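PDB 4M0X: chloromuconate cycloisomerase from Rhodococcus opacus, which belongs to the enolase superfamily, pairing an N-terminal capping domain with a manganese-binding barrel domain. Local coordinates for residues E61-L74 against M93-I107. Numbering follows the deposited sequence.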
loop_
_atom_site.group_PDB
_atom_site.type_symbol
_atom_site.label_atom_id
_atom_site.label_comp_id
_atom_site.label_asym_id
_atom_site.label_seq_id
_atom_site.Cartn_x
_atom_site.Cartn_y
_atom_site.Cartn_z
ATOM N N GLU A 61 19.376 -21.451 22.554
ATOM C CA GLU A 61 20.515 -22.345 22.521
ATOM C C GLU A 61 21.176 -22.251 23.884
ATOM O O GLU A 61 21.074 -21.203 24.537
ATOM C CB GLU A 61 21.472 -21.971 21.376
ATOM C CG GLU A 61 20.801 -22.002 20.001
ATOM C CD GLU A 61 21.755 -22.194 18.817
ATOM O OE1 GLU A 61 22.437 -23.253 18.748
ATOM O OE2 GLU A 61 21.792 -21.308 17.922
ATOM N N SER A 62 21.787 -23.359 24.325
ATOM C CA SER A 62 22.590 -23.418 25.561
ATOM C C SER A 62 23.901 -24.163 25.334
ATOM O O SER A 62 23.971 -25.043 24.473
ATOM C CB SER A 62 21.821 -24.129 26.662
ATOM O OG SER A 62 21.793 -25.536 26.457
ATOM N N VAL A 63 24.935 -23.864 26.112
ATOM C CA VAL A 63 26.188 -24.606 25.921
ATOM C C VAL A 63 25.992 -26.134 25.997
ATOM O O VAL A 63 26.646 -26.869 25.270
ATOM C CB VAL A 63 27.326 -24.167 26.868
ATOM C CG1 VAL A 63 27.722 -22.724 26.604
ATOM C CG2 VAL A 63 26.956 -24.387 28.323
ATOM N N GLU A 64 25.070 -26.589 26.846
ATOM C CA GLU A 64 24.857 -28.011 27.058
ATOM C C GLU A 64 24.239 -28.628 25.822
ATOM O O GLU A 64 24.683 -29.671 25.382
ATOM C CB GLU A 64 23.983 -28.275 28.295
ATOM C CG GLU A 64 24.638 -27.957 29.637
ATOM C CD GLU A 64 24.599 -26.479 29.975
ATOM O OE1 GLU A 64 24.095 -25.681 29.139
ATOM O OE2 GLU A 64 25.069 -26.102 31.075
ATOM N N THR A 65 23.243 -27.970 25.242
ATOM C CA THR A 65 22.568 -28.511 24.065
ATOM C C THR A 65 23.356 -28.263 22.802
ATOM O O THR A 65 23.224 -29.020 21.821
ATOM C CB THR A 65 21.167 -27.939 23.870
ATOM O OG1 THR A 65 21.265 -26.542 23.555
ATOM C CG2 THR A 65 20.342 -28.145 25.108
ATOM N N ILE A 66 24.180 -27.216 22.818
ATOM C CA ILE A 66 25.030 -26.948 21.655
ATOM C C ILE A 66 25.956 -28.126 21.452
ATOM O O ILE A 66 25.995 -28.692 20.353
ATOM C CB ILE A 66 25.829 -25.635 21.752
ATOM C CG1 ILE A 66 24.963 -24.441 21.393
ATOM C CG2 ILE A 66 27.036 -25.653 20.831
ATOM C CD1 ILE A 66 25.476 -23.192 22.084
ATOM N N LYS A 67 26.651 -28.528 22.515
ATOM C CA LYS A 67 27.558 -29.667 22.420
ATOM C C LYS A 67 26.850 -30.850 21.753
ATOM O O LYS A 67 27.346 -31.404 20.775
ATOM C CB LYS A 67 28.095 -30.081 23.782
ATOM C CG LYS A 67 28.977 -31.315 23.701
ATOM C CD LYS A 67 29.589 -31.698 25.039
ATOM C CE LYS A 67 30.167 -33.114 25.037
ATOM N NZ LYS A 67 31.330 -33.273 24.126
ATOM N N THR A 68 25.667 -31.198 22.258
ATOM C CA THR A 68 24.952 -32.358 21.766
ATOM C C THR A 68 24.618 -32.281 20.291
ATOM O O THR A 68 24.764 -33.273 19.593
ATOM C CB THR A 68 23.693 -32.592 22.586
ATOM O OG1 THR A 68 24.097 -32.752 23.936
ATOM C CG2 THR A 68 22.977 -33.869 22.145
ATOM N N ILE A 69 24.189 -31.107 19.821
ATOM C CA ILE A 69 23.794 -30.911 18.417
ATOM C C ILE A 69 25.014 -31.054 17.542
ATOM O O ILE A 69 24.978 -31.696 16.481
ATOM C CB ILE A 69 23.133 -29.533 18.203
ATOM C CG1 ILE A 69 21.695 -29.532 18.722
ATOM C CG2 ILE A 69 23.127 -29.132 16.748
ATOM C CD1 ILE A 69 20.775 -30.508 18.007
ATOM N N ILE A 70 26.107 -30.481 18.018
ATOM C CA ILE A 70 27.372 -30.612 17.328
ATOM C C ILE A 70 27.812 -32.084 17.292
ATOM O O ILE A 70 27.965 -32.647 16.196
ATOM C CB ILE A 70 28.436 -29.685 17.924
ATOM C CG1 ILE A 70 28.083 -28.229 17.583
ATOM C CG2 ILE A 70 29.804 -30.020 17.379
ATOM C CD1 ILE A 70 28.839 -27.176 18.372
ATOM N N ASP A 71 27.983 -32.699 18.473
ATOM C CA ASP A 71 28.474 -34.094 18.568
ATOM C C ASP A 71 27.573 -35.011 17.784
ATOM O O ASP A 71 28.072 -35.761 16.976
ATOM C CB ASP A 71 28.611 -34.617 20.006
ATOM C CG ASP A 71 29.825 -34.071 20.717
ATOM O OD1 ASP A 71 30.745 -33.544 20.060
ATOM O OD2 ASP A 71 29.872 -34.136 21.956
ATOM N N GLN A 72 26.255 -34.922 17.975
ATOM C CA GLN A 72 25.387 -35.957 17.447
ATOM C C GLN A 72 24.835 -35.689 16.061
ATOM O O GLN A 72 24.825 -36.620 15.225
ATOM C CB GLN A 72 24.262 -36.286 18.413
ATOM C CG GLN A 72 23.323 -37.380 17.929
ATOM C CD GLN A 72 22.251 -37.731 18.951
ATOM O OE1 GLN A 72 22.332 -37.347 20.131
ATOM N NE2 GLN A 72 21.241 -38.482 18.502
ATOM N N TYR A 73 24.354 -34.463 15.807
ATOM C CA TYR A 73 23.631 -34.219 14.541
ATOM C C TYR A 73 24.382 -33.450 13.489
ATOM O O TYR A 73 24.070 -33.557 12.301
ATOM C CB TYR A 73 22.273 -33.565 14.761
ATOM C CG TYR A 73 21.332 -34.396 15.583
ATOM C CD1 TYR A 73 20.474 -35.316 14.984
ATOM C CD2 TYR A 73 21.302 -34.258 16.967
ATOM C CE1 TYR A 73 19.607 -36.080 15.738
ATOM C CE2 TYR A 73 20.444 -35.016 17.738
ATOM C CZ TYR A 73 19.596 -35.915 17.119
ATOM O OH TYR A 73 18.745 -36.635 17.905
ATOM N N LEU A 74 25.353 -32.654 13.914
ATOM C CA LEU A 74 26.122 -31.876 12.955
ATOM C C LEU A 74 27.352 -32.631 12.488
ATOM O O LEU A 74 27.674 -32.588 11.312
ATOM C CB LEU A 74 26.473 -30.490 13.536
ATOM C CG LEU A 74 25.296 -29.491 13.644
ATOM C CD1 LEU A 74 25.711 -28.091 14.086
ATOM C CD2 LEU A 74 24.543 -29.420 12.336
ATOM N N MET A 93 24.686 -28.823 6.962
ATOM C CA MET A 93 24.227 -28.621 8.338
ATOM C C MET A 93 22.766 -28.140 8.395
ATOM O O MET A 93 21.955 -28.619 9.225
ATOM C CB MET A 93 25.179 -27.696 9.088
ATOM C CG MET A 93 26.551 -28.301 9.414
ATOM S SD MET A 93 27.558 -27.133 10.381
ATOM C CE MET A 93 28.153 -25.982 9.139
ATOM N N ASP A 94 22.416 -27.239 7.475
ATOM C CA ASP A 94 21.046 -26.714 7.354
ATOM C C ASP A 94 20.077 -27.807 6.994
ATOM O O ASP A 94 18.965 -27.844 7.507
ATOM C CB ASP A 94 20.973 -25.622 6.296
ATOM C CG ASP A 94 21.628 -24.319 6.740
ATOM O OD1 ASP A 94 22.045 -24.156 7.929
ATOM O OD2 ASP A 94 21.716 -23.444 5.863
ATOM N N GLY A 95 20.514 -28.694 6.116
ATOM C CA GLY A 95 19.736 -29.850 5.709
ATOM C C GLY A 95 19.433 -30.839 6.815
ATOM O O GLY A 95 18.391 -31.472 6.774
ATOM N N LEU A 96 20.322 -30.973 7.804
ATOM C CA LEU A 96 20.050 -31.855 8.974
ATOM C C LEU A 96 19.443 -31.147 10.174
ATOM O O LEU A 96 18.638 -31.742 10.889
ATOM C CB LEU A 96 21.296 -32.617 9.468
ATOM C CG LEU A 96 22.125 -33.364 8.437
ATOM C CD1 LEU A 96 23.236 -34.143 9.108
ATOM C CD2 LEU A 96 21.232 -34.266 7.591
ATOM N N VAL A 97 19.851 -29.906 10.435
ATOM C CA VAL A 97 19.279 -29.224 11.595
ATOM C C VAL A 97 18.760 -27.839 11.307
ATOM O O VAL A 97 19.479 -26.964 10.824
ATOM C CB VAL A 97 20.133 -29.333 12.909
ATOM C CG1 VAL A 97 21.575 -29.640 12.620
ATOM C CG2 VAL A 97 20.024 -28.092 13.787
ATOM N N PHE A 98 17.488 -27.653 11.577
ATOM C CA PHE A 98 16.931 -26.332 11.502
ATOM C C PHE A 98 17.445 -25.479 12.677
ATOM O O PHE A 98 17.584 -25.962 13.801
ATOM C CB PHE A 98 15.396 -26.389 11.496
ATOM C CG PHE A 98 14.764 -25.047 11.371
ATOM C CD1 PHE A 98 14.667 -24.432 10.124
ATOM C CD2 PHE A 98 14.353 -24.346 12.519
ATOM C CE1 PHE A 98 14.135 -23.158 10.017
ATOM C CE2 PHE A 98 13.815 -23.064 12.421
ATOM C CZ PHE A 98 13.710 -22.470 11.166
ATOM N N GLY A 99 17.718 -24.209 12.405
ATOM C CA GLY A 99 18.079 -23.289 13.446
ATOM C C GLY A 99 19.411 -23.691 14.029
ATOM O O GLY A 99 20.310 -24.050 13.291
ATOM N N ASN A 100 19.532 -23.652 15.352
ATOM C CA ASN A 100 20.793 -23.961 16.020
ATOM C C ASN A 100 21.957 -23.263 15.348
ATOM O O ASN A 100 22.917 -23.902 14.912
ATOM C CB ASN A 100 21.018 -25.477 16.131
ATOM C CG ASN A 100 20.029 -26.146 17.091
ATOM O OD1 ASN A 100 20.321 -26.371 18.264
ATOM N ND2 ASN A 100 18.856 -26.447 16.598
ATOM N N SER A 101 21.853 -21.938 15.269
ATOM C CA SER A 101 22.844 -21.120 14.584
ATOM C C SER A 101 24.142 -20.941 15.381
ATOM O O SER A 101 25.219 -20.761 14.823
ATOM C CB SER A 101 22.246 -19.765 14.242
ATOM O OG SER A 101 21.206 -19.899 13.285
ATOM N N VAL A 102 24.058 -21.006 16.693
ATOM C CA VAL A 102 25.259 -20.802 17.481
ATOM C C VAL A 102 26.114 -22.034 17.326
ATOM O O VAL A 102 27.329 -21.941 17.161
ATOM C CB VAL A 102 24.902 -20.491 18.943
ATOM C CG1 VAL A 102 26.148 -20.258 19.780
ATOM C CG2 VAL A 102 23.992 -19.260 18.991
ATOM N N ALA A 103 25.453 -23.189 17.337
ATOM C CA ALA A 103 26.084 -24.479 17.008
ATOM C C ALA A 103 26.718 -24.449 15.630
ATOM O O ALA A 103 27.891 -24.783 15.492
ATOM C CB ALA A 103 25.082 -25.600 17.090
ATOM N N LYS A 104 25.962 -24.021 14.618
ATOM C CA LYS A 104 26.498 -23.986 13.245
ATOM C C LYS A 104 27.650 -23.002 13.157
ATOM O O LYS A 104 28.687 -23.319 12.564
ATOM C CB LYS A 104 25.421 -23.666 12.215
ATOM C CG LYS A 104 24.302 -24.696 12.136
ATOM C CD LYS A 104 23.064 -24.129 11.435
ATOM C CE LYS A 104 22.040 -25.225 11.190
ATOM N NZ LYS A 104 21.160 -24.837 10.058
ATOM N N ALA A 105 27.495 -21.837 13.785
ATOM C CA ALA A 105 28.541 -20.797 13.789
ATOM C C ALA A 105 29.888 -21.295 14.291
ATOM O O ALA A 105 30.910 -20.948 13.714
ATOM C CB ALA A 105 28.109 -19.571 14.578
ATOM N N ALA A 106 29.901 -22.121 15.333
ATOM C CA ALA A 106 31.173 -22.542 15.917
ATOM C C ALA A 106 31.940 -23.450 14.955
ATOM O O ALA A 106 33.160 -23.313 14.815
ATOM C CB ALA A 106 30.965 -23.211 17.262
ATOM N N ILE A 107 31.209 -24.346 14.278
ATOM C CA ILE A 107 31.753 -25.189 13.211
ATOM C C ILE A 107 32.154 -24.418 11.946
ATOM O O ILE A 107 33.279 -24.581 11.443
ATOM C CB ILE A 107 30.738 -26.223 12.796
ATOM C CG1 ILE A 107 30.460 -27.121 13.983
ATOM C CG2 ILE A 107 31.226 -26.986 11.568
ATOM C CD1 ILE A 107 29.524 -28.288 13.700
#
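A103 and L74 interlock at the apolar centre, where helix 63-74 crosses the first turns of helix 101-118 at -60°, the short axes 9.3 Å apart. The methyl of A103 is a knob in a hole formed by I66, I69, I70 and L74; its CB lies 4.0 Å from I70 CG1. In return L74 sits among M93, A103, K104 and I107. Its two methyls divide the work: CD1 faces A103 CB and I107 CD1, while CD2 reaches M93 CG at 3.7 Å, the L74 and M93 side chains nearly perpendicular. I70 and I107 run past each other in opposite directions, I70 CG2 touching I107 CD1. Toward the start of helix 63-74, I66 CD1 meets V102 CG1 at 3.8 Å, and A50 of strand 45-51 packs on both side chains. Both helices belong to the N-terminal domain of this enolase-superfamily protein, where I66 and I70 also rest on V34 and V36 of the antiparallel sheet; the V102 side chain is about 13 Å from the manganese ion. Farther out, I69 CG1 lies 3.5 Å from N100 OD1. N100 ND2 points elsewhere, donating to F98 O and to G60 O of the second subunit.

At the polar edge, the buried carboxylate of E61 lies over the amino end of helix 101-118. With chi1 at -58°, CG is anti to the carbonyl carbon, and the extended chain reaches the first turn. V102 N donates to E61 OE2 at 2.6 Å, and A103 N adds a weak bond to OE1. The first is nearly straight (173°), on the syn side but tilted out of the carboxylate plane. Both oxygens thus receive first-turn amides; the N100 side chain, at the N-cap position, makes no capping bond. The positive helix end would be expected to favour the ionised carboxylate despite its burial.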